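T cell receptor gamma chain (Monodelphis domestica, PDB 7L15) forms the gamma subunit of the marsupial gamma-mu T cell receptor, pairing variable and constant immunoglobulin domains with the mu chain, probably for antigen recognition. Local coordinates at residues Thr2-Pro10 with Tyr95-Val106; Ile137-Cys147 with Lys193-Tyr203. One frame throughout, in Å; residues are numbered along the deposited sequence.

Contacts 1 and 2 follow one another along the chain, the first closing before the second opens, and their centres lie about 35 Å apart; their nearest atoms are about 12 Å apart and do not touch. Contact 1 belongs to the variable domain, where strand 5-7 meets strands 93-101 and 104-116 of the other sheet. Contact 2 belongs to the constant domain, where strand 142-152 and the end of helix 134-140 meet the segment running from strand 183-193 into strand 201-206. Each therefore ties together the two sheets of its own sandwich. The T cell receptor mu chain comes within reach of both, consistent with pairing along both domains.

Contact 1: residues Thr2-Pro10 with Tyr95-Val106; sequences TGVALEQRP and YHCASWDGRVKV
The amide of Gln-8 lies against the backbone of Tyr-95 to Cys-97, with Cys-97 N above one face and Tyr-95 O near its NH2 end. Cys-97 N donates to Gln-8 OE1 (3.2 Å) from 57° out of the carbonyl plane, while Gln-8 NE2 donates to Tyr-95 O (2.9 Å). Gly-110 N also bonds to OE1, so three backbone partners fix the rotation of this buried amide. Glutamine suits the place because it offers both a donor and an acceptor, and it reaches them by setting CG opposite its carbonyl carbon (chi1 -69°) and extending from there. Its CG also rests on Cys-97 SG (3.6 Å), the sulfur disulfide-bonded to Cys-25.

Leu-6 straddles the next step with its fork: CD2 presses on Cys-97 SG (3.6 Å), and CD1 leans on Val-106 CG1 (3.9 Å). Val-4 continues the apolar row, its CG1 meeting Val-106 CG2 at 3.6 Å and brushing Asp-101 OD2 at 3.3 Å. Asp-101 opens a type II' turn to Val-104, in which Gly-102 readily adopts the positive phi required.

This hairpin is the F-G pair of the V-set fold, whose loop is CDR3. Strand 5-7 runs nearly antiparallel to 95-101 (164°) but hydrogen-bonds to strand 21-28 beside it, in the sheet facing that of strands 93-101 and 104-116, while Trp-100 and His-96 meet the mu chain.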
loop_
_atom_site.group_PDB
_atom_site.type_symbol
_atom_site.label_atom_id
_atom_site.label_comp_id
_atom_site.label_asym_id
_atom_site.label_seq_id
_atom_site.Cartn_x
_atom_site.Cartn_y
_atom_site.Cartn_z
ATOM N N THR B 2 -24.110 -3.492 7.128
ATOM C CA THR B 2 -23.578 -3.112 5.824
ATOM C C THR B 2 -22.078 -3.406 5.747
ATOM O O THR B 2 -21.437 -3.162 4.723
ATOM C CB THR B 2 -23.825 -1.620 5.532
ATOM O OG1 THR B 2 -25.075 -1.224 6.107
ATOM C CG2 THR B 2 -23.852 -1.348 4.027
ATOM N N GLY B 3 -21.526 -3.935 6.840
ATOM C CA GLY B 3 -20.112 -4.254 6.908
ATOM C C GLY B 3 -19.303 -3.203 7.644
ATOM O O GLY B 3 -19.419 -2.010 7.350
ATOM N N VAL B 4 -18.472 -3.627 8.592
ATOM C CA VAL B 4 -17.743 -2.686 9.437
ATOM C C VAL B 4 -16.524 -2.157 8.692
ATOM O O VAL B 4 -15.852 -2.892 7.953
ATOM C CB VAL B 4 -17.358 -3.349 10.774
ATOM C CG1 VAL B 4 -16.346 -4.464 10.570
ATOM C CG2 VAL B 4 -16.839 -2.316 11.750
ATOM N N ALA B 5 -16.235 -0.867 8.882
ATOM C CA ALA B 5 -15.144 -0.197 8.183
ATOM C C ALA B 5 -14.575 0.926 9.041
ATOM O O ALA B 5 -15.319 1.638 9.722
ATOM C CB ALA B 5 -15.608 0.375 6.842
ATOM N N LEU B 6 -13.257 1.103 8.970
ATOM C CA LEU B 6 -12.545 2.084 9.773
ATOM C C LEU B 6 -11.731 2.993 8.865
ATOM O O LEU B 6 -11.065 2.523 7.936
ATOM C CB LEU B 6 -11.616 1.410 10.788
ATOM C CG LEU B 6 -12.137 0.251 11.645
ATOM C CD1 LEU B 6 -12.211 -1.042 10.840
ATOM C CD2 LEU B 6 -11.234 0.076 12.854
ATOM N N GLU B 7 -11.775 4.291 9.153
ATOM C CA GLU B 7 -11.139 5.322 8.344
ATOM C C GLU B 7 -10.090 6.044 9.181
ATOM O O GLU B 7 -10.342 6.379 10.341
ATOM C CB GLU B 7 -12.187 6.323 7.822
ATOM C CG GLU B 7 -11.625 7.476 6.985
ATOM C CD GLU B 7 -12.614 8.635 6.795
ATOM O OE1 GLU B 7 -12.789 9.442 7.736
ATOM O OE2 GLU B 7 -13.209 8.744 5.702
ATOM N N GLN B 8 -8.915 6.292 8.594
ATOM C CA GLN B 8 -7.800 6.917 9.298
ATOM C C GLN B 8 -7.224 8.028 8.437
ATOM O O GLN B 8 -6.811 7.782 7.302
ATOM C CB GLN B 8 -6.708 5.895 9.642
ATOM C CG GLN B 8 -7.121 4.878 10.695
ATOM C CD GLN B 8 -5.954 3.987 11.142
ATOM O OE1 GLN B 8 -5.867 2.814 10.755
ATOM N NE2 GLN B 8 -5.070 4.539 11.974
ATOM N N ARG B 9 -7.185 9.243 8.980
ATOM C CA ARG B 9 -6.696 10.413 8.266
ATOM C C ARG B 9 -6.162 11.375 9.312
ATOM O O ARG B 9 -6.677 11.404 10.436
ATOM C CB ARG B 9 -7.798 11.096 7.426
ATOM C CG ARG B 9 -8.307 10.283 6.224
ATOM C CD ARG B 9 -9.284 11.070 5.357
ATOM N NE ARG B 9 -9.949 10.218 4.371
ATOM C CZ ARG B 9 -10.716 10.669 3.382
ATOM N NH1 ARG B 9 -10.916 11.971 3.230
ATOM N NH2 ARG B 9 -11.284 9.819 2.544
ATOM N N PRO B 10 -5.123 12.163 8.990
ATOM C CA PRO B 10 -4.361 12.166 7.735
ATOM C C PRO B 10 -3.525 10.897 7.554
ATOM O O PRO B 10 -3.428 10.101 8.485
ATOM C CB PRO B 10 -3.472 13.410 7.866
ATOM C CG PRO B 10 -3.433 13.710 9.330
ATOM C CD PRO B 10 -4.760 13.296 9.859
ATOM N N TYR B 95 0.468 2.956 12.382
ATOM C CA TYR B 95 -0.488 2.714 13.452
ATOM C C TYR B 95 -1.858 2.444 12.843
ATOM O O TYR B 95 -2.404 3.289 12.122
ATOM C CB TYR B 95 -0.548 3.910 14.397
ATOM C CG TYR B 95 0.709 4.118 15.208
ATOM C CD1 TYR B 95 1.907 4.448 14.594
ATOM C CD2 TYR B 95 0.697 3.991 16.598
ATOM C CE1 TYR B 95 3.057 4.639 15.321
ATOM C CE2 TYR B 95 1.859 4.169 17.336
ATOM C CZ TYR B 95 3.039 4.491 16.682
ATOM O OH TYR B 95 4.219 4.692 17.375
ATOM N N HIS B 96 -2.411 1.274 13.134
ATOM C CA HIS B 96 -3.699 0.851 12.610
ATOM C C HIS B 96 -4.695 0.758 13.752
ATOM O O HIS B 96 -4.404 0.143 14.782
ATOM C CB HIS B 96 -3.609 -0.519 11.942
ATOM C CG HIS B 96 -2.656 -0.589 10.789
ATOM N ND1 HIS B 96 -3.063 -0.449 9.484
ATOM C CD2 HIS B 96 -1.326 -0.836 10.742
ATOM C CE1 HIS B 96 -2.024 -0.586 8.682
ATOM N NE2 HIS B 96 -0.954 -0.808 9.422
ATOM N N CYS B 97 -5.874 1.330 13.565
ATOM C CA CYS B 97 -6.971 0.963 14.443
ATOM C C CYS B 97 -7.660 -0.279 13.894
ATOM O O CYS B 97 -7.590 -0.574 12.704
ATOM C CB CYS B 97 -7.975 2.104 14.599
ATOM S SG CYS B 97 -8.720 2.696 13.085
ATOM N N ALA B 98 -8.301 -1.029 14.782
ATOM C CA ALA B 98 -8.904 -2.285 14.376
ATOM C C ALA B 98 -10.167 -2.522 15.186
ATOM O O ALA B 98 -10.359 -1.935 16.257
ATOM C CB ALA B 98 -7.937 -3.452 14.555
ATOM N N SER B 99 -11.020 -3.408 14.669
ATOM C CA SER B 99 -12.212 -3.814 15.402
ATOM C C SER B 99 -12.550 -5.268 15.109
ATOM O O SER B 99 -12.499 -5.709 13.957
ATOM C CB SER B 99 -13.419 -2.933 15.053
ATOM O OG SER B 99 -14.495 -3.237 15.915
ATOM N N TRP B 100 -12.910 -6.001 16.159
ATOM C CA TRP B 100 -13.464 -7.337 15.995
ATOM C C TRP B 100 -14.813 -7.264 15.297
ATOM O O TRP B 100 -15.635 -6.393 15.595
ATOM C CB TRP B 100 -13.635 -8.018 17.352
ATOM C CG TRP B 100 -12.371 -8.567 17.932
ATOM C CD1 TRP B 100 -11.745 -8.149 19.066
ATOM C CD2 TRP B 100 -11.572 -9.641 17.403
ATOM N NE1 TRP B 100 -10.604 -8.893 19.280
ATOM C CE2 TRP B 100 -10.481 -9.816 18.274
ATOM C CE3 TRP B 100 -11.678 -10.466 16.277
ATOM C CZ2 TRP B 100 -9.498 -10.779 18.058
ATOM C CZ3 TRP B 100 -10.703 -11.426 16.065
ATOM C CH2 TRP B 100 -9.627 -11.574 16.954
ATOM N N ASP B 101 -15.036 -8.196 14.349
ATOM C CA ASP B 101 -16.342 -8.418 13.706
ATOM C C ASP B 101 -16.545 -9.937 13.627
ATOM O O ASP B 101 -16.338 -10.567 12.583
ATOM C CB ASP B 101 -16.424 -7.756 12.327
ATOM C CG ASP B 101 -17.808 -7.870 11.696
ATOM O OD1 ASP B 101 -18.681 -8.558 12.269
ATOM O OD2 ASP B 101 -18.027 -7.262 10.623
ATOM N N GLY B 102 -16.963 -10.525 14.744
ATOM C CA GLY B 102 -17.056 -11.965 14.839
ATOM C C GLY B 102 -15.690 -12.575 15.064
ATOM O O GLY B 102 -14.896 -12.051 15.854
ATOM N N ARG B 103 -15.395 -13.675 14.383
ATOM C CA ARG B 103 -14.073 -14.263 14.473
ATOM C C ARG B 103 -13.057 -13.537 13.600
ATOM O O ARG B 103 -11.917 -13.991 13.505
ATOM C CB ARG B 103 -14.131 -15.754 14.105
ATOM C CG ARG B 103 -14.920 -16.066 12.835
ATOM C CD ARG B 103 -14.017 -16.340 11.628
ATOM N NE ARG B 103 -13.330 -17.633 11.707
ATOM C CZ ARG B 103 -12.062 -17.791 12.079
ATOM N NH1 ARG B 103 -11.531 -19.008 12.117
ATOM N NH2 ARG B 103 -11.324 -16.738 12.413
ATOM N N VAL B 104 -13.442 -12.424 12.975
ATOM C CA VAL B 104 -12.604 -11.709 12.019
ATOM C C VAL B 104 -12.300 -10.329 12.574
ATOM O O VAL B 104 -13.210 -9.628 13.034
ATOM C CB VAL B 104 -13.288 -11.593 10.646
ATOM C CG1 VAL B 104 -12.656 -10.457 9.812
ATOM C CG2 VAL B 104 -13.193 -12.919 9.912
ATOM N N LYS B 105 -11.028 -9.932 12.521
ATOM C CA LYS B 105 -10.626 -8.592 12.927
ATOM C C LYS B 105 -10.425 -7.735 11.686
ATOM O O LYS B 105 -9.721 -8.140 10.760
ATOM C CB LYS B 105 -9.352 -8.625 13.776
ATOM C CG LYS B 105 -9.226 -7.440 14.723
ATOM C CD LYS B 105 -8.765 -7.882 16.100
ATOM C CE LYS B 105 -8.402 -6.688 16.966
ATOM N NZ LYS B 105 -7.883 -7.100 18.306
ATOM N N VAL B 106 -11.053 -6.560 11.675
ATOM C CA VAL B 106 -10.987 -5.616 10.564
ATOM C C VAL B 106 -10.132 -4.428 10.981
ATOM O O VAL B 106 -10.292 -3.892 12.084
ATOM C CB VAL B 106 -12.389 -5.144 10.137
ATOM C CG1 VAL B 106 -12.294 -4.346 8.863
ATOM C CG2 VAL B 106 -13.329 -6.327 9.968
#

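Contact 2: residues Ile137-Cys147 with Lys193-Tyr203; sequences IKQKQSGTYIC and KEDVLRKNLTY. With NAG (2-acetamido-2-deoxy-beta-D-glucopyranose), chain C.
Ser-142 and Lys-193 form an antiparallel, non-hydrogen-bonded pair with CA atoms 4.5 Å apart, after which the two segments separate until Cys-147 and Tyr-203 face each other with their CA atoms 8.5 Å apart. Side chains fill the widening gap. Leu-197 reaches in from a turn of helical conformation: its CD1 meets Ile-137 CG1 tip to tip at 3.7 Å, and its CD2 lies beside Tyr-145 OH at 3.6 Å. Gly-143, without a side chain, lets this leucine settle close to the strand backbone. Nearer the helix, Glu-194 crosses Ile-137 and Gln-141, its OE2 making a short, probably strained approach to Ile-137 CG2 (3.1 Å); Gln-141 has just left the helix with positive phi.

Deeper in, Leu-201 places CD1 over one face of the Tyr-145 ring, 3.8 Å from its centroid, in a CH-pi contact. This is the core of a C1-set immunoglobulin sandwich, strand 142-152 lying in one sheet and strand 201-206 in the other. Cys-147 is consistent with the first cysteine of the classical intersheet disulfide, but Tyr-203 stands across from it, probably where the second would be. The tyrosine appears to occupy that place, with Cys-147 CB lying over its ring face, 3.9 Å from the centroid; SG, anti to the backbone N (chi1 -178°), makes an oblique Cys sulfur-aromatic contact, 3.5 Å from Tyr-203 CZ. A water bridges Tyr-203 OH and Cys-147 O. Trp-161 and Phe-129 meet the same ring edge-to-face. On the connecting loop, Asn-200 carries an N-linked glycan through ND2, its CB directed away from strand 142-147.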
loop_
_atom_site.group_PDB
_atom_site.type_symbol
_atom_site.label_atom_id
_atom_site.label_comp_id
_atom_site.label_asym_id
_atom_site.label_seq_id
_atom_site.Cartn_x
_atom_site.Cartn_y
_atom_site.Cartn_z
ATOM N N ILE B 137 -3.151 6.678 -29.260
ATOM C CA ILE B 137 -4.462 6.146 -29.631
ATOM C C ILE B 137 -4.399 5.480 -30.996
ATOM O O ILE B 137 -5.007 4.432 -31.222
ATOM C CB ILE B 137 -5.521 7.261 -29.609
ATOM C CG1 ILE B 137 -5.750 7.744 -28.176
ATOM C CG2 ILE B 137 -6.794 6.757 -30.193
ATOM C CD1 ILE B 137 -5.965 9.240 -28.092
ATOM N N LYS B 138 -3.665 6.085 -31.927
ATOM C CA LYS B 138 -3.520 5.502 -33.257
ATOM C C LYS B 138 -2.820 4.149 -33.196
ATOM O O LYS B 138 -3.230 3.203 -33.872
ATOM C CB LYS B 138 -2.752 6.465 -34.160
ATOM C CG LYS B 138 -2.565 5.977 -35.583
ATOM C CD LYS B 138 -1.144 6.277 -36.074
ATOM C CE LYS B 138 -1.125 6.736 -37.523
ATOM N NZ LYS B 138 -1.763 5.751 -38.443
ATOM N N GLN B 139 -1.770 4.027 -32.379
ATOM C CA GLN B 139 -1.015 2.779 -32.383
ATOM C C GLN B 139 -1.611 1.717 -31.460
ATOM O O GLN B 139 -1.419 0.527 -31.708
ATOM C CB GLN B 139 0.441 3.025 -31.991
ATOM C CG GLN B 139 1.272 3.857 -32.961
ATOM C CD GLN B 139 2.741 3.985 -32.507
ATOM O OE1 GLN B 139 3.330 5.066 -32.562
ATOM N NE2 GLN B 139 3.329 2.877 -32.057
ATOM N N LYS B 140 -2.310 2.098 -30.391
ATOM C CA LYS B 140 -2.717 1.110 -29.403
ATOM C C LYS B 140 -4.205 1.081 -29.122
ATOM O O LYS B 140 -4.621 0.312 -28.253
ATOM C CB LYS B 140 -1.992 1.326 -28.065
ATOM C CG LYS B 140 -0.468 1.442 -28.157
ATOM C CD LYS B 140 0.216 0.103 -28.432
ATOM C CE LYS B 140 0.268 -0.784 -27.193
ATOM N NZ LYS B 140 1.513 -1.603 -27.239
ATOM N N GLN B 141 -5.016 1.900 -29.793
ATOM C CA GLN B 141 -6.454 1.922 -29.530
ATOM C C GLN B 141 -6.744 2.125 -28.056
ATOM O O GLN B 141 -7.719 1.600 -27.531
ATOM C CB GLN B 141 -7.136 0.643 -29.994
ATOM C CG GLN B 141 -7.380 0.562 -31.459
ATOM C CD GLN B 141 -8.304 -0.574 -31.794
ATOM O OE1 GLN B 141 -9.439 -0.356 -32.183
ATOM N NE2 GLN B 141 -7.828 -1.800 -31.625
ATOM N N SER B 142 -5.872 2.849 -27.372
ATOM C CA SER B 142 -6.043 3.114 -25.953
ATOM C C SER B 142 -5.199 4.330 -25.607
ATOM O O SER B 142 -4.321 4.734 -26.371
ATOM C CB SER B 142 -5.665 1.892 -25.103
ATOM O OG SER B 142 -4.407 1.348 -25.464
ATOM N N GLY B 143 -5.479 4.917 -24.451
ATOM C CA GLY B 143 -4.848 6.169 -24.095
ATOM C C GLY B 143 -4.437 6.189 -22.645
ATOM O O GLY B 143 -5.143 5.648 -21.794
ATOM N N THR B 144 -3.303 6.808 -22.349
ATOM C CA THR B 144 -2.733 6.797 -21.006
ATOM C C THR B 144 -2.743 8.204 -20.417
ATOM O O THR B 144 -2.166 9.134 -20.994
ATOM C CB THR B 144 -1.312 6.236 -21.016
ATOM O OG1 THR B 144 -1.320 4.929 -21.610
ATOM C CG2 THR B 144 -0.766 6.127 -19.594
ATOM N N TYR B 145 -3.428 8.355 -19.293
ATOM C CA TYR B 145 -3.352 9.550 -18.475
ATOM C C TYR B 145 -2.213 9.376 -17.494
ATOM O O TYR B 145 -2.025 8.303 -16.928
ATOM C CB TYR B 145 -4.648 9.783 -17.695
ATOM C CG TYR B 145 -5.877 9.863 -18.539
ATOM C CD1 TYR B 145 -6.547 8.711 -18.935
ATOM C CD2 TYR B 145 -6.374 11.089 -18.949
ATOM C CE1 TYR B 145 -7.683 8.787 -19.722
ATOM C CE2 TYR B 145 -7.500 11.173 -19.725
ATOM C CZ TYR B 145 -8.155 10.024 -20.110
ATOM O OH TYR B 145 -9.283 10.133 -20.891
ATOM N N ILE B 146 -1.456 10.435 -17.290
ATOM C CA ILE B 146 -0.299 10.383 -16.420
ATOM C C ILE B 146 -0.408 11.538 -15.443
ATOM O O ILE B 146 -0.590 12.685 -15.859
ATOM C CB ILE B 146 1.009 10.479 -17.227
ATOM C CG1 ILE B 146 1.109 9.326 -18.231
ATOM C CG2 ILE B 146 2.212 10.536 -16.287
ATOM C CD1 ILE B 146 2.176 9.561 -19.326
ATOM N N CYS B 147 -0.291 11.253 -14.152
ATOM C CA CYS B 147 -0.102 12.330 -13.193
ATOM C C CYS B 147 1.207 12.143 -12.444
ATOM O O CYS B 147 1.380 11.151 -11.725
ATOM C CB CYS B 147 -1.245 12.445 -12.192
ATOM S SG CYS B 147 -0.873 13.885 -11.124
ATOM N N LYS B 193 -9.213 1.832 -22.472
ATOM C CA LYS B 193 -9.699 1.597 -23.829
ATOM C C LYS B 193 -10.422 2.825 -24.386
ATOM O O LYS B 193 -10.905 3.689 -23.648
ATOM C CB LYS B 193 -10.653 0.407 -23.868
ATOM C CG LYS B 193 -10.035 -0.907 -23.452
ATOM C CD LYS B 193 -11.058 -2.045 -23.608
ATOM C CE LYS B 193 -10.487 -3.368 -23.128
ATOM N NZ LYS B 193 -9.656 -3.145 -21.888
ATOM N N GLU B 194 -10.524 2.861 -25.721
ATOM C CA GLU B 194 -11.000 4.047 -26.435
ATOM C C GLU B 194 -12.391 4.478 -25.977
ATOM O O GLU B 194 -12.674 5.679 -25.887
ATOM C CB GLU B 194 -10.999 3.775 -27.939
ATOM C CG GLU B 194 -10.281 4.819 -28.772
ATOM C CD GLU B 194 -9.799 4.270 -30.103
ATOM O OE1 GLU B 194 -9.890 3.044 -30.320
ATOM O OE2 GLU B 194 -9.321 5.062 -30.939
ATOM N N ASP B 195 -13.279 3.514 -25.704
ATOM C CA ASP B 195 -14.609 3.865 -25.216
ATOM C C ASP B 195 -14.514 4.710 -23.957
ATOM O O ASP B 195 -15.222 5.714 -23.816
ATOM C CB ASP B 195 -15.431 2.609 -24.931
ATOM C CG ASP B 195 -15.140 1.494 -25.899
ATOM O OD1 ASP B 195 -13.992 0.985 -25.897
ATOM O OD2 ASP B 195 -16.067 1.124 -26.648
ATOM N N VAL B 196 -13.634 4.320 -23.034
ATOM C CA VAL B 196 -13.481 5.065 -21.794
ATOM C C VAL B 196 -12.780 6.399 -22.002
ATOM O O VAL B 196 -12.786 7.242 -21.092
ATOM C CB VAL B 196 -12.740 4.189 -20.765
ATOM C CG1 VAL B 196 -13.019 4.678 -19.348
ATOM C CG2 VAL B 196 -13.139 2.720 -20.931
ATOM N N LEU B 197 -12.190 6.624 -23.184
ATOM C CA LEU B 197 -11.528 7.896 -23.463
ATOM C C LEU B 197 -12.519 9.048 -23.578
ATOM O O LEU B 197 -12.119 10.207 -23.443
ATOM C CB LEU B 197 -10.687 7.794 -24.739
ATOM C CG LEU B 197 -9.347 7.079 -24.549
ATOM C CD1 LEU B 197 -8.543 7.094 -25.826
ATOM C CD2 LEU B 197 -8.555 7.733 -23.430
ATOM N N ARG B 198 -13.796 8.753 -23.812
ATOM C CA ARG B 198 -14.822 9.783 -23.859
ATOM C C ARG B 198 -15.446 10.054 -22.496
ATOM O O ARG B 198 -15.984 11.147 -22.284
ATOM C CB ARG B 198 -15.915 9.383 -24.865
ATOM C CG ARG B 198 -15.382 8.689 -26.131
ATOM C CD ARG B 198 -16.357 8.770 -27.315
ATOM N NE ARG B 198 -17.738 8.476 -26.941
ATOM C CZ ARG B 198 -18.333 7.297 -27.109
ATOM N NH1 ARG B 198 -17.668 6.283 -27.652
ATOM N NH2 ARG B 198 -19.598 7.136 -26.734
ATOM N N LYS B 199 -15.366 9.100 -21.566
ATOM C CA LYS B 199 -15.962 9.264 -20.246
ATOM C C LYS B 199 -15.142 10.224 -19.384
ATOM O O LYS B 199 -13.966 10.501 -19.642
ATOM C CB LYS B 199 -16.089 7.915 -19.533
ATOM N N ASN B 200 -15.789 10.729 -18.343
ATOM C CA ASN B 200 -15.173 11.686 -17.440
ATOM C C ASN B 200 -14.495 10.965 -16.285
ATOM O O ASN B 200 -15.031 10.001 -15.733
ATOM C CB ASN B 200 -16.215 12.662 -16.904
ATOM C CG ASN B 200 -16.662 13.648 -17.944
ATOM O OD1 ASN B 200 -16.001 13.832 -18.970
ATOM N ND2 ASN B 200 -17.788 14.300 -17.691
ATOM N N LEU B 201 -13.315 11.441 -15.925
ATOM C CA LEU B 201 -12.499 10.829 -14.889
ATOM C C LEU B 201 -12.236 11.833 -13.777
ATOM O O LEU B 201 -12.214 13.044 -14.011
ATOM C CB LEU B 201 -11.172 10.353 -15.461
ATOM C CG LEU B 201 -11.273 9.363 -16.616
ATOM C CD1 LEU B 201 -9.878 8.930 -17.017
ATOM C CD2 LEU B 201 -12.125 8.164 -16.238
ATOM N N THR B 202 -12.026 11.327 -12.563
ATOM C CA THR B 202 -11.550 12.156 -11.467
ATOM C C THR B 202 -10.283 11.550 -10.866
ATOM O O THR B 202 -10.185 10.335 -10.676
ATOM C CB THR B 202 -12.630 12.352 -10.396
ATOM O OG1 THR B 202 -13.805 12.903 -11.004
ATOM C CG2 THR B 202 -12.140 13.334 -9.358
ATOM N N TYR B 203 -9.303 12.406 -10.609
ATOM C CA TYR B 203 -8.032 12.030 -10.013
ATOM C C TYR B 203 -7.946 12.639 -8.619
ATOM O O TYR B 203 -8.209 13.837 -8.445
ATOM C CB TYR B 203 -6.868 12.508 -10.889
ATOM C CG TYR B 203 -5.501 12.367 -10.241
ATOM C CD1 TYR B 203 -4.798 11.171 -10.314
ATOM C CD2 TYR B 203 -4.924 13.433 -9.550
ATOM C CE1 TYR B 203 -3.544 11.039 -9.720
ATOM C CE2 TYR B 203 -3.675 13.314 -8.938
ATOM C CZ TYR B 203 -2.989 12.122 -9.033
ATOM O OH TYR B 203 -1.751 12.016 -8.440
HETATM C C1 NAG C . -18.278 15.274 -18.631
HETATM C C2 NAG C . -19.438 14.783 -19.492
HETATM C C3 NAG C . -19.794 15.841 -20.529
HETATM C C4 NAG C . -20.062 17.182 -19.853
HETATM C C5 NAG C . -18.908 17.561 -18.916
HETATM C C6 NAG C . -19.198 18.795 -18.086
HETATM C C7 NAG C . -19.830 12.404 -19.938
HETATM C C8 NAG C . -19.357 11.179 -20.667
HETATM N N2 NAG C . -19.116 13.519 -20.133
HETATM O O3 NAG C . -20.943 15.416 -21.254
HETATM O O4 NAG C . -20.201 18.202 -20.837
HETATM O O5 NAG C . -18.645 16.496 -17.988
HETATM O O6 NAG C . -18.146 19.061 -17.169
HETATM O O7 NAG C . -20.818 12.387 -19.208
HETATM O O HOH W 1 -0.070 10.354 -9.150
#